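Local coordinates for protein Exo-beta-1,3-glucanase (Streptomyces sp. SirexAA-E, PDB 4PEY) that hydrolyses laminarin and laminarioligosaccharides from their non-reducing ends as an exo-beta-1,3-glucanase, giving glucose and laminaribiose as end products, at residues N191-G196 / P209-E214; N449-F454 / E490-G495; R507-F512 / Q535-I540; F522-V527 / Q556-P561. The protein carries 1 engineered substitution. All blocks are in the same frame, centred on the assembly; numbering follows the deposited sequence.

Contact 1: N191-G196 / P209-E214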
loop_
_atom_site.group_PDB
_atom_site.type_symbol
_atom_site.label_atom_id
_atom_site.label_comp_id
_atom_site.label_asym_id
_atom_site.label_seq_id
_atom_site.Cartn_x
_atom_site.Cartn_y
_atom_site.Cartn_z
ATOM N N ASN A 191 -5.039 -16.312 1.341
ATOM C CA ASN A 191 -4.209 -15.741 2.402
ATOM C C ASN A 191 -4.868 -14.547 3.062
ATOM O O ASN A 191 -4.690 -13.416 2.609
ATOM C CB ASN A 191 -2.838 -15.326 1.845
ATOM C CG ASN A 191 -1.983 -14.566 2.861
ATOM O OD1 ASN A 191 -2.166 -14.696 4.071
ATOM N ND2 ASN A 191 -1.056 -13.749 2.360
ATOM N N MET A 192 -5.639 -14.771 4.097
ATOM C CA MET A 192 -6.179 -13.708 4.905
ATOM C C MET A 192 -5.405 -13.569 6.210
ATOM O O MET A 192 -5.386 -14.462 7.021
ATOM C CB MET A 192 -7.670 -13.942 5.197
ATOM C CG MET A 192 -8.669 -13.602 4.096
ATOM S SD MET A 192 -8.282 -14.150 2.392
ATOM C CE MET A 192 -9.611 -13.360 1.490
ATOM N N THR A 193 -4.717 -12.456 6.344
ATOM C CA THR A 193 -3.846 -12.214 7.487
ATOM C C THR A 193 -4.390 -11.072 8.360
ATOM O O THR A 193 -4.917 -10.066 7.852
ATOM C CB THR A 193 -2.395 -11.905 7.016
ATOM O OG1 THR A 193 -1.852 -13.061 6.370
ATOM C CG2 THR A 193 -1.480 -11.512 8.175
ATOM N N PHE A 194 -4.271 -11.253 9.674
ATOM C CA PHE A 194 -4.777 -10.322 10.680
ATOM C C PHE A 194 -3.695 -10.061 11.722
ATOM O O PHE A 194 -3.078 -11.010 12.210
ATOM C CB PHE A 194 -6.009 -10.902 11.388
ATOM C CG PHE A 194 -7.049 -11.463 10.454
ATOM C CD1 PHE A 194 -6.945 -12.765 9.973
ATOM C CD2 PHE A 194 -8.140 -10.695 10.065
ATOM C CE1 PHE A 194 -7.900 -13.283 9.111
ATOM C CE2 PHE A 194 -9.108 -11.215 9.202
ATOM C CZ PHE A 194 -8.988 -12.506 8.724
ATOM N N SER A 195 -3.466 -8.803 12.091
ATOM C CA SER A 195 -2.687 -8.539 13.309
ATOM C C SER A 195 -3.403 -7.473 14.133
ATOM O O SER A 195 -3.774 -6.433 13.614
ATOM C CB SER A 195 -1.234 -8.128 13.002
ATOM O OG SER A 195 -1.134 -6.909 12.279
ATOM N N GLY A 196 -3.624 -7.754 15.415
ATOM C CA GLY A 196 -4.309 -6.814 16.288
ATOM C C GLY A 196 -5.766 -6.568 15.930
ATOM O O GLY A 196 -6.287 -5.476 16.142
ATOM N N PRO A 209 -7.454 -20.398 5.209
ATOM C CA PRO A 209 -6.095 -19.835 5.230
ATOM C C PRO A 209 -6.014 -18.543 6.048
ATOM O O PRO A 209 -5.756 -17.459 5.507
ATOM C CB PRO A 209 -5.803 -19.580 3.750
ATOM C CG PRO A 209 -7.165 -19.320 3.149
ATOM C CD PRO A 209 -8.099 -20.254 3.892
ATOM N N TYR A 210 -6.220 -18.681 7.355
ATOM C CA TYR A 210 -6.178 -17.552 8.281
ATOM C C TYR A 210 -4.864 -17.515 9.069
ATOM O O TYR A 210 -4.543 -18.449 9.822
ATOM C CB TYR A 210 -7.346 -17.624 9.266
ATOM C CG TYR A 210 -8.728 -17.455 8.669
ATOM C CD1 TYR A 210 -8.953 -16.622 7.581
ATOM C CD2 TYR A 210 -9.817 -18.125 9.219
ATOM C CE1 TYR A 210 -10.238 -16.463 7.056
ATOM C CE2 TYR A 210 -11.088 -17.976 8.706
ATOM C CZ TYR A 210 -11.295 -17.143 7.626
ATOM O OH TYR A 210 -12.575 -17.000 7.133
ATOM N N THR A 211 -4.131 -16.421 8.907
ATOM C CA THR A 211 -2.918 -16.150 9.668
ATOM C C THR A 211 -3.263 -15.047 10.650
ATOM O O THR A 211 -3.538 -13.929 10.236
ATOM C CB THR A 211 -1.756 -15.704 8.756
ATOM O OG1 THR A 211 -1.433 -16.765 7.848
ATOM C CG2 THR A 211 -0.516 -15.327 9.575
ATOM N N THR A 212 -3.269 -15.360 11.942
ATOM C CA THR A 212 -3.800 -14.434 12.933
ATOM C C THR A 212 -2.809 -14.173 14.059
ATOM O O THR A 212 -2.431 -15.092 14.793
ATOM C CB THR A 212 -5.119 -14.969 13.527
ATOM O OG1 THR A 212 -6.048 -15.209 12.461
ATOM C CG2 THR A 212 -5.712 -13.977 14.522
ATOM N N LEU A 213 -2.415 -12.911 14.189
ATOM C CA LEU A 213 -1.530 -12.453 15.252
ATOM C C LEU A 213 -2.331 -11.597 16.232
ATOM O O LEU A 213 -3.086 -10.718 15.818
ATOM C CB LEU A 213 -0.354 -11.659 14.678
ATOM C CG LEU A 213 0.704 -12.376 13.827
ATOM C CD1 LEU A 213 0.158 -12.939 12.522
ATOM C CD2 LEU A 213 1.819 -11.410 13.508
ATOM N N GLU A 214 -2.171 -11.851 17.529
ATOM C CA GLU A 214 -2.948 -11.142 18.543
ATOM C C GLU A 214 -2.706 -9.627 18.522
ATOM O O GLU A 214 -3.639 -8.837 18.705
ATOM C CB GLU A 214 -2.625 -11.709 19.927
ATOM C CG GLU A 214 -3.367 -11.045 21.082
ATOM C CD GLU A 214 -4.802 -11.530 21.229
ATOM O OE1 GLU A 214 -5.193 -12.471 20.508
ATOM O OE2 GLU A 214 -5.536 -10.969 22.078
HETATM O O HOH W 1 -2.956 -16.678 5.679
#
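P209 O accepts the amide of M192 (N to O 3.0 Å), nearly along the C=O axis; a water lies within hydrogen-bonding distance of P209 O, N191 OD1 and T211 OG1. Y210 turns the edge of its ring to CB of M192, while F194 brings its own edge toward the Y210 face: CE1 of F194 is 3.8 Å from CD1 of Y210 and the planes stand at 72°, an offset edge-to-face pair that W185 extends. T211, whose OG1 also bonds to D524 OD2, stands beside T193 on the other face of the sheet, T193 OG1 3.6 Å from T211 CB. This in-register parallel ladder is the stacking of successive coils in a right-handed parallel beta-helix, the fold of GH55 enzymes. T193 OG1, anti to its carbonyl carbon (chi1 -65°), also donates to N191 OD1 at 2.8 Å; a valine at this position would probably leave that amide oxygen without its hydroxyl mate. T212 OG1 lies 3.6 Å from CD1 of F194 and bonds to P201 O. L213 gives its amide to F194 O (N to O 2.8 Å) and packs CB on S195 CB at 4.0 Å.

Contact 2: N449-F454 / E490-G495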
loop_
_atom_site.group_PDB
_atom_site.type_symbol
_atom_site.label_atom_id
_atom_site.label_comp_id
_atom_site.label_asym_id
_atom_site.label_seq_id
_atom_site.Cartn_x
_atom_site.Cartn_y
_atom_site.Cartn_z
ATOM N N ASN A 449 16.904 -8.833 12.008
ATOM C CA ASN A 449 15.652 -8.777 12.759
ATOM C C ASN A 449 14.503 -8.113 11.999
ATOM O O ASN A 449 13.677 -7.408 12.587
ATOM C CB ASN A 449 15.867 -8.066 14.103
ATOM C CG ASN A 449 14.701 -8.269 15.066
ATOM O OD1 ASN A 449 14.069 -9.339 15.097
ATOM N ND2 ASN A 449 14.384 -7.228 15.831
ATOM N N GLY A 450 14.445 -8.332 10.689
ATOM C CA GLY A 450 13.302 -7.878 9.919
ATOM C C GLY A 450 12.059 -8.692 10.234
ATOM O O GLY A 450 12.138 -9.870 10.613
ATOM N N LYS A 451 10.904 -8.057 10.084
ATOM C CA LYS A 451 9.617 -8.715 10.248
ATOM C C LYS A 451 8.677 -8.272 9.141
ATOM O O LYS A 451 8.585 -7.074 8.857
ATOM C CB LYS A 451 9.004 -8.385 11.611
ATOM C CG LYS A 451 9.721 -9.031 12.779
ATOM C CD LYS A 451 9.056 -8.660 14.092
ATOM C CE LYS A 451 9.873 -9.185 15.262
ATOM N NZ LYS A 451 9.344 -8.758 16.587
ATOM N N THR A 452 7.990 -9.233 8.522
ATOM C CA THR A 452 6.950 -8.925 7.547
ATOM C C THR A 452 5.665 -9.619 7.947
ATOM O O THR A 452 5.651 -10.835 8.160
ATOM C CB THR A 452 7.342 -9.361 6.114
ATOM O OG1 THR A 452 8.411 -8.531 5.654
ATOM C CG2 THR A 452 6.153 -9.224 5.152
ATOM N N ILE A 453 4.598 -8.833 8.064
ATOM C CA ILE A 453 3.269 -9.354 8.329
ATOM C C ILE A 453 2.422 -9.030 7.105
ATOM O O ILE A 453 2.143 -7.861 6.832
ATOM C CB ILE A 453 2.653 -8.758 9.605
ATOM C CG1 ILE A 453 3.519 -9.104 10.823
ATOM C CG2 ILE A 453 1.229 -9.290 9.812
ATOM C CD1 ILE A 453 3.136 -8.344 12.068
ATOM N N PHE A 454 2.071 -10.095 6.379
ATOM C CA PHE A 454 1.401 -10.109 5.069
ATOM C C PHE A 454 2.306 -9.717 3.895
ATOM O O PHE A 454 2.821 -8.598 3.818
ATOM C CB PHE A 454 0.150 -9.222 5.021
ATOM C CG PHE A 454 -0.573 -9.316 3.697
ATOM C CD1 PHE A 454 -1.578 -10.259 3.501
ATOM C CD2 PHE A 454 -0.222 -8.489 2.635
ATOM C CE1 PHE A 454 -2.230 -10.361 2.275
ATOM C CE2 PHE A 454 -0.857 -8.593 1.413
ATOM C CZ PHE A 454 -1.868 -9.521 1.231
ATOM N N GLU A 490 11.649 -12.830 10.535
ATOM C CA GLU A 490 10.395 -13.554 10.696
ATOM C C GLU A 490 9.313 -12.987 9.787
ATOM O O GLU A 490 9.139 -11.771 9.690
ATOM C CB GLU A 490 9.951 -13.535 12.166
ATOM C CG GLU A 490 8.923 -14.603 12.509
ATOM C CD GLU A 490 8.824 -14.880 14.001
ATOM O OE1 GLU A 490 9.361 -14.082 14.809
ATOM O OE2 GLU A 490 8.195 -15.901 14.364
ATOM N N GLY A 491 8.606 -13.879 9.100
ATOM C CA GLY A 491 7.521 -13.478 8.222
ATOM C C GLY A 491 6.275 -14.316 8.432
ATOM O O GLY A 491 6.360 -15.505 8.761
ATOM N N TRP A 492 5.118 -13.684 8.238
ATOM C CA TRP A 492 3.808 -14.310 8.439
ATOM C C TRP A 492 2.860 -14.026 7.272
ATOM O O TRP A 492 2.659 -12.857 6.923
ATOM C CB TRP A 492 3.121 -13.780 9.700
ATOM C CG TRP A 492 3.721 -14.049 11.052
ATOM C CD1 TRP A 492 3.317 -15.005 11.949
ATOM C CD2 TRP A 492 4.747 -13.291 11.713
ATOM N NE1 TRP A 492 4.046 -14.906 13.107
ATOM C CE2 TRP A 492 4.932 -13.865 12.992
ATOM C CE3 TRP A 492 5.529 -12.193 11.344
ATOM C CZ2 TRP A 492 5.873 -13.380 13.903
ATOM C CZ3 TRP A 492 6.469 -11.711 12.248
ATOM C CH2 TRP A 492 6.629 -12.303 13.516
ATOM N N GLY A 493 2.236 -15.067 6.714
ATOM C CA GLY A 493 1.136 -14.886 5.772
ATOM C C GLY A 493 1.601 -14.334 4.437
ATOM O O GLY A 493 1.305 -13.184 4.084
ATOM N N MET A 494 2.317 -15.159 3.678
ATOM C CA MET A 494 3.048 -14.664 2.515
ATOM C C MET A 494 2.822 -15.536 1.296
ATOM O O MET A 494 2.977 -16.754 1.365
ATOM C CB MET A 494 4.547 -14.597 2.829
ATOM C CG MET A 494 4.860 -13.924 4.165
ATOM S SD MET A 494 6.602 -13.945 4.601
ATOM C CE MET A 494 7.226 -12.763 3.457
ATOM N N GLY A 495 2.484 -14.901 0.175
ATOM C CA GLY A 495 2.198 -15.627 -1.055
ATOM C C GLY A 495 2.851 -15.040 -2.290
ATOM O O GLY A 495 2.948 -13.814 -2.430
#
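A parallel, in-register strand pairing joins two neighbouring coils of the second beta-helix of the protein: strands 450-452 and 490-492 run 3° apart, and both chains then turn a corner. Four backbone bonds stitch them, from E490 N to G450 O (3.0 Å), T452 N to E490 O, W492 N to T452 O, and F454 N to W492 O (2.9 Å). W492 carries the main side-chain contact. Its CG lies anti to the carbonyl carbon (chi1 -65°), which helps bring the benzo edge up to the partner strand: CE3 touches I453 CG1 at 3.7 Å, and T452 O lies in the indole plane, 3.5 Å from CE3. CG of E490 sits over one indole face, near the rim. On the other face of the sheet CE of M494 meets CG2 of T452 at 4.1 Å, and a CB on G491 would clash with the M494 sulfur where it now lies. K451 NZ stays 5.6 Å from E490 OE1, and E490 OE2 instead bonds to NE2 of H523, whose ring stacks on W492. A carboxylate in that position would be expected to strengthen the hold of the imidazole on its proton.

Contact 3: R507-F512 / Q535-I540; sequences RQQHGF and QYEHVI
R507 lays one face of its guanidinium over CG of Q535, NH1 to CG 3.6 Å, with the guanidinium and amide planes 82° apart. With an alanine here, CB and CG of Q535 would probably lose their cover and a gap open beside them, although T547 and G549 still hold the amide. Q508 gives its amide to Q535 O and receives E537 N on its own carbonyl (N to O 2.9 Å). With CG anti to the backbone N (chi1 173°), Q508 runs alongside Y536, CG 3.6 Å from CE2; the bent chain then returns NE2 to H510 O at 3.1 Å and also to Y477 O. Q509 presses CG on OE1 of E537 at 3.3 Å, while OE2 of E537 makes a salt bridge with K475. G511 N and F512 N converge on V539 O: G511 N to V539 O is 3.0 Å, from above the carbonyl plane, and F512 N to V539 O 3.1 Å, within it. F512 CB packs on I540 CG1 at 3.7 Å. The pair lies at one end of the beta-helix, Q509 bonded to K475 of strand 474-475, V539 and I540 resting on strands 520-529 and 555-560.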
loop_
_atom_site.group_PDB
_atom_site.type_symbol
_atom_site.label_atom_id
_atom_site.label_comp_id
_atom_site.label_asym_id
_atom_site.label_seq_id
_atom_site.Cartn_x
_atom_site.Cartn_y
_atom_site.Cartn_z
ATOM N N ARG A 507 9.726 -22.500 -15.428
ATOM C CA ARG A 507 9.693 -22.949 -14.042
ATOM C C ARG A 507 10.314 -21.900 -13.122
ATOM O O ARG A 507 11.368 -21.331 -13.427
ATOM C CB ARG A 507 10.441 -24.274 -13.888
ATOM C CG ARG A 507 9.737 -25.433 -14.569
ATOM C CD ARG A 507 8.364 -25.667 -13.951
ATOM N NE ARG A 507 7.656 -26.793 -14.560
ATOM C CZ ARG A 507 6.707 -26.686 -15.489
ATOM N NH1 ARG A 507 6.316 -25.493 -15.935
ATOM N NH2 ARG A 507 6.126 -27.785 -15.960
ATOM N N GLN A 508 9.649 -21.662 -11.997
ATOM C CA GLN A 508 10.131 -20.769 -10.948
ATOM C C GLN A 508 10.536 -21.668 -9.789
ATOM O O GLN A 508 9.694 -22.389 -9.270
ATOM C CB GLN A 508 9.030 -19.785 -10.533
ATOM C CG GLN A 508 9.355 -18.902 -9.326
ATOM C CD GLN A 508 10.251 -17.718 -9.667
ATOM O OE1 GLN A 508 10.289 -17.248 -10.812
ATOM N NE2 GLN A 508 10.974 -17.224 -8.669
ATOM N N GLN A 509 11.809 -21.680 -9.397
ATOM C CA GLN A 509 12.229 -22.677 -8.409
ATOM C C GLN A 509 11.475 -22.527 -7.087
ATOM O O GLN A 509 11.056 -23.521 -6.484
ATOM C CB GLN A 509 13.735 -22.598 -8.166
ATOM C CG GLN A 509 14.302 -23.798 -7.446
ATOM C CD GLN A 509 15.778 -24.022 -7.766
ATOM O OE1 GLN A 509 16.223 -23.845 -8.903
ATOM N NE2 GLN A 509 16.536 -24.415 -6.766
ATOM N N HIS A 510 11.281 -21.289 -6.643
ATOM C CA HIS A 510 10.592 -21.044 -5.381
ATOM C C HIS A 510 10.057 -19.620 -5.298
ATOM O O HIS A 510 10.482 -18.732 -6.047
ATOM C CB HIS A 510 11.532 -21.309 -4.199
ATOM C CG HIS A 510 12.894 -20.701 -4.359
ATOM N ND1 HIS A 510 14.055 -21.427 -4.202
ATOM C CD2 HIS A 510 13.278 -19.440 -4.680
ATOM C CE1 HIS A 510 15.098 -20.637 -4.403
ATOM N NE2 HIS A 510 14.654 -19.428 -4.700
ATOM N N GLY A 511 9.113 -19.403 -4.389
ATOM C CA GLY A 511 8.651 -18.058 -4.096
ATOM C C GLY A 511 9.566 -17.368 -3.094
ATOM O O GLY A 511 9.725 -16.144 -3.124
ATOM N N PHE A 512 10.178 -18.164 -2.217
ATOM C CA PHE A 512 10.921 -17.662 -1.064
ATOM C C PHE A 512 12.284 -18.328 -0.980
ATOM O O PHE A 512 12.422 -19.504 -1.315
ATOM C CB PHE A 512 10.115 -17.912 0.214
ATOM C CG PHE A 512 8.733 -17.348 0.148
ATOM C CD1 PHE A 512 7.698 -18.075 -0.421
ATOM C CD2 PHE A 512 8.479 -16.064 0.599
ATOM C CE1 PHE A 512 6.424 -17.537 -0.520
ATOM C CE2 PHE A 512 7.214 -15.524 0.508
ATOM C CZ PHE A 512 6.183 -16.257 -0.057
ATOM N N GLN A 535 5.018 -23.017 -13.614
ATOM C CA GLN A 535 4.810 -23.677 -12.322
ATOM C C GLN A 535 5.952 -23.337 -11.374
ATOM O O GLN A 535 7.061 -23.014 -11.828
ATOM C CB GLN A 535 4.737 -25.209 -12.459
ATOM C CG GLN A 535 3.711 -25.765 -13.461
ATOM C CD GLN A 535 2.272 -25.729 -12.959
ATOM O OE1 GLN A 535 2.000 -25.350 -11.825
ATOM N NE2 GLN A 535 1.344 -26.146 -13.813
ATOM N N TYR A 536 5.689 -23.458 -10.069
ATOM C CA TYR A 536 6.736 -23.441 -9.047
ATOM C C TYR A 536 7.275 -24.843 -8.820
ATOM O O TYR A 536 6.519 -25.818 -8.864
ATOM C CB TYR A 536 6.213 -22.889 -7.716
ATOM C CG TYR A 536 5.900 -21.419 -7.747
ATOM C CD1 TYR A 536 4.724 -20.952 -8.325
ATOM C CD2 TYR A 536 6.774 -20.491 -7.180
ATOM C CE1 TYR A 536 4.439 -19.602 -8.362
ATOM C CE2 TYR A 536 6.495 -19.130 -7.210
ATOM C CZ TYR A 536 5.321 -18.693 -7.803
ATOM O OH TYR A 536 5.021 -17.347 -7.844
ATOM N N GLU A 537 8.575 -24.949 -8.572
ATOM C CA GLU A 537 9.173 -26.236 -8.231
ATOM C C GLU A 537 9.030 -26.521 -6.740
ATOM O O GLU A 537 8.937 -27.682 -6.324
ATOM C CB GLU A 537 10.647 -26.260 -8.650
ATOM C CG GLU A 537 10.809 -26.117 -10.152
ATOM C CD GLU A 537 12.242 -26.224 -10.621
ATOM O OE1 GLU A 537 13.144 -25.721 -9.925
ATOM O OE2 GLU A 537 12.457 -26.807 -11.703
ATOM N N HIS A 538 9.035 -25.450 -5.947
ATOM C CA HIS A 538 8.967 -25.529 -4.491
ATOM C C HIS A 538 8.348 -24.251 -3.942
ATOM O O HIS A 538 8.126 -23.293 -4.684
ATOM C CB HIS A 538 10.358 -25.738 -3.879
ATOM C CG HIS A 538 10.993 -27.042 -4.255
ATOM N ND1 HIS A 538 10.542 -28.252 -3.774
ATOM C CD2 HIS A 538 12.038 -27.325 -5.071
ATOM C CE1 HIS A 538 11.284 -29.226 -4.275
ATOM N NE2 HIS A 538 12.199 -28.691 -5.063
ATOM N N VAL A 539 8.089 -24.236 -2.639
ATOM C CA VAL A 539 7.589 -23.040 -1.966
ATOM C C VAL A 539 8.742 -22.144 -1.498
ATOM O O VAL A 539 8.816 -20.963 -1.853
ATOM C CB VAL A 539 6.703 -23.418 -0.761
ATOM C CG1 VAL A 539 6.286 -22.176 0.015
ATOM C CG2 VAL A 539 5.472 -24.186 -1.237
ATOM N N ILE A 540 9.631 -22.708 -0.689
ATOM C CA ILE A 540 10.766 -21.967 -0.151
ATOM C C ILE A 540 12.022 -22.825 -0.267
ATOM O O ILE A 540 11.997 -24.003 0.073
ATOM C CB ILE A 540 10.521 -21.542 1.337
ATOM C CG1 ILE A 540 11.756 -20.829 1.905
ATOM C CG2 ILE A 540 10.097 -22.751 2.186
ATOM C CD1 ILE A 540 11.492 -20.081 3.219
#

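Contact 4: F522-V527 / Q556-P561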
loop_
_atom_site.group_PDB
_atom_site.type_symbol
_atom_site.label_atom_id
_atom_site.label_comp_id
_atom_site.label_asym_id
_atom_site.label_seq_id
_atom_site.Cartn_x
_atom_site.Cartn_y
_atom_site.Cartn_z
ATOM N N PHE A 522 9.529 -18.607 9.133
ATOM C CA PHE A 522 8.347 -18.220 8.361
ATOM C C PHE A 522 7.114 -18.988 8.791
ATOM O O PHE A 522 7.192 -20.153 9.207
ATOM C CB PHE A 522 8.580 -18.417 6.854
ATOM C CG PHE A 522 9.584 -17.466 6.285
ATOM C CD1 PHE A 522 10.898 -17.859 6.095
ATOM C CD2 PHE A 522 9.225 -16.161 5.980
ATOM C CE1 PHE A 522 11.835 -16.971 5.592
ATOM C CE2 PHE A 522 10.158 -15.266 5.481
ATOM C CZ PHE A 522 11.460 -15.674 5.275
ATOM N N HIS A 523 5.978 -18.315 8.684
ATOM C CA HIS A 523 4.698 -18.895 9.040
ATOM C C HIS A 523 3.715 -18.668 7.917
ATOM O O HIS A 523 3.521 -17.531 7.499
ATOM C CB HIS A 523 4.163 -18.276 10.333
ATOM C CG HIS A 523 5.187 -18.177 11.417
ATOM N ND1 HIS A 523 5.498 -19.237 12.243
ATOM C CD2 HIS A 523 5.975 -17.148 11.808
ATOM C CE1 HIS A 523 6.434 -18.863 13.096
ATOM N NE2 HIS A 523 6.737 -17.599 12.859
ATOM N N ASP A 524 3.106 -19.753 7.442
ATOM C CA ASP A 524 2.034 -19.696 6.450
ATOM C C ASP A 524 2.516 -19.092 5.125
ATOM O O ASP A 524 2.157 -17.969 4.758
ATOM C CB ASP A 524 0.826 -18.915 6.998
ATOM C CG ASP A 524 0.286 -19.490 8.299
ATOM O OD1 ASP A 524 0.716 -20.590 8.691
ATOM O OD2 ASP A 524 -0.588 -18.843 8.929
ATOM N N LEU A 525 3.325 -19.872 4.413
ATOM C CA LEU A 525 3.801 -19.537 3.071
ATOM C C LEU A 525 2.985 -20.259 2.008
ATOM O O LEU A 525 2.514 -21.379 2.230
ATOM C CB LEU A 525 5.268 -19.931 2.903
ATOM C CG LEU A 525 6.291 -19.319 3.856
ATOM C CD1 LEU A 525 7.681 -19.844 3.534
ATOM C CD2 LEU A 525 6.246 -17.803 3.775
ATOM N N LEU A 526 2.844 -19.644 0.839
ATOM C CA LEU A 526 2.198 -20.331 -0.277
ATOM C C LEU A 526 2.687 -19.811 -1.614
ATOM O O LEU A 526 3.087 -18.643 -1.738
ATOM C CB LEU A 526 0.674 -20.189 -0.149
ATOM C CG LEU A 526 0.117 -18.761 -0.148
ATOM C CD1 LEU A 526 -1.057 -18.555 -1.111
ATOM C CD2 LEU A 526 -0.193 -18.315 1.283
ATOM N N VAL A 527 2.678 -20.693 -2.609
ATOM C CA VAL A 527 2.884 -20.279 -3.993
ATOM C C VAL A 527 1.739 -20.817 -4.847
ATOM O O VAL A 527 1.134 -21.846 -4.533
ATOM C CB VAL A 527 4.256 -20.738 -4.559
ATOM C CG1 VAL A 527 5.398 -20.114 -3.755
ATOM C CG2 VAL A 527 4.374 -22.270 -4.593
ATOM N N GLN A 556 1.493 -25.083 -0.164
ATOM C CA GLN A 556 1.622 -24.406 1.125
ATOM C C GLN A 556 2.710 -24.978 2.021
ATOM O O GLN A 556 2.989 -26.180 1.999
ATOM C CB GLN A 556 0.288 -24.473 1.877
ATOM C CG GLN A 556 -0.873 -23.847 1.120
ATOM C CD GLN A 556 -2.221 -24.348 1.602
ATOM O OE1 GLN A 556 -2.381 -25.528 1.940
ATOM N NE2 GLN A 556 -3.199 -23.452 1.645
ATOM N N VAL A 557 3.304 -24.105 2.833
ATOM C CA VAL A 557 4.190 -24.532 3.909
ATOM C C VAL A 557 3.752 -23.803 5.170
ATOM O O VAL A 557 3.734 -22.576 5.199
ATOM C CB VAL A 557 5.679 -24.233 3.596
ATOM C CG1 VAL A 557 6.527 -24.351 4.850
ATOM C CG2 VAL A 557 6.194 -25.174 2.500
ATOM N N VAL A 558 3.384 -24.546 6.208
ATOM C CA VAL A 558 2.892 -23.918 7.439
ATOM C C VAL A 558 4.027 -23.293 8.261
ATOM O O VAL A 558 3.889 -22.168 8.772
ATOM C CB VAL A 558 2.120 -24.926 8.326
ATOM C CG1 VAL A 558 1.704 -24.268 9.637
ATOM C CG2 VAL A 558 0.903 -25.459 7.584
ATOM N N SER A 559 5.131 -24.027 8.400
ATOM C CA SER A 559 6.276 -23.574 9.192
ATOM C C SER A 559 7.594 -23.822 8.493
ATOM O O SER A 559 7.814 -24.898 7.931
ATOM C CB SER A 559 6.325 -24.274 10.555
ATOM O OG SER A 559 5.170 -24.004 11.320
ATOM N N PHE A 560 8.474 -22.828 8.573
ATOM C CA PHE A 560 9.854 -22.935 8.119
ATOM C C PHE A 560 10.758 -22.307 9.186
ATOM O O PHE A 560 10.419 -21.264 9.741
ATOM C CB PHE A 560 10.026 -22.233 6.768
ATOM C CG PHE A 560 11.443 -22.202 6.265
ATOM C CD1 PHE A 560 11.910 -23.185 5.407
ATOM C CD2 PHE A 560 12.306 -21.175 6.638
ATOM C CE1 PHE A 560 13.217 -23.154 4.946
ATOM C CE2 PHE A 560 13.612 -21.142 6.181
ATOM C CZ PHE A 560 14.066 -22.131 5.331
ATOM N N PRO A 561 11.921 -22.919 9.464
ATOM C CA PRO A 561 12.442 -24.151 8.865
ATOM C C PRO A 561 11.845 -25.397 9.501
ATOM O O PRO A 561 11.035 -25.298 10.424
ATOM C CB PRO A 561 13.945 -24.065 9.145
ATOM C CG PRO A 561 14.033 -23.292 10.416
ATOM C CD PRO A 561 12.892 -22.299 10.383
ATOM O OXT PRO A 561 12.162 -26.520 9.102
HETATM O O HOH W 2 4.032 -21.523 11.852
#
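F522 and F560 pack closely at one end of an antiparallel pairing in which the last strand of the chain runs back along 522-527, against the parallel run of the beta-helix coils. Their side chains lie alongside each other and point the same way, although CG of F522 is anti to its carbonyl carbon (chi1 -68°) and CG of F560 anti to its backbone N (chi1 176°). CD1 of F522 comes 3.6 Å from CD2 of F560, at the edge of the F522 ring. These two residues form a hydrogen-bonded pair, F522 N to F560 O at 2.9 Å and F560 N to F522 O at 3.0 Å. L525 and V557 form a second such pair on the same face, L525 N to V557 O 2.8 Å and L525 CB to V557 CB 4.4 Å. Between the pairs D524 takes a positive phi as the chain turns its corner, and gives its amide to V558 O from above the carbonyl plane.

The other side is looser. V558 and S559 are exposed, the side chain of Q556 meets that of L526 only loosely (CG to CB 4.2 Å), and a water bridges ND1 of H523 (2.7 Å), OG of S559 and V558 O, while NE2 of H523 bonds to E490 OE2. P561, after a cis peptide bond, sets CB over the centre of the F560 ring. D524, by contrast, is buried, and its OD2 bonds both to OG1 of T211 and to NE2 of Q203; two polar partners on one oxygen would tend to keep that carboxylate ionised and its rotation fixed.

Contact 1 belongs to the first beta-helix of the chain, and contacts 2, 3 and 4 to the second. The two halves meet where N191 ND2 of contact 1 reaches G493 O of contact 2 in a weak bond of 3.0 Å, and where T211 OG1 lies 2.5 Å from D524 OD2 of contact 4. Strand 489-498 pairs with 520-529, G491 O to H523 N being 2.8 Å, which makes contacts 2 and 4 successive layers. I540 CD1 of contact 3 packs on both F522 and F560. The side chains of M192 and F454 lie about 10 Å from a bound glucose unit, and that of Y536 about 7 Å from A458, the engineered replacement of the inferred proton donor.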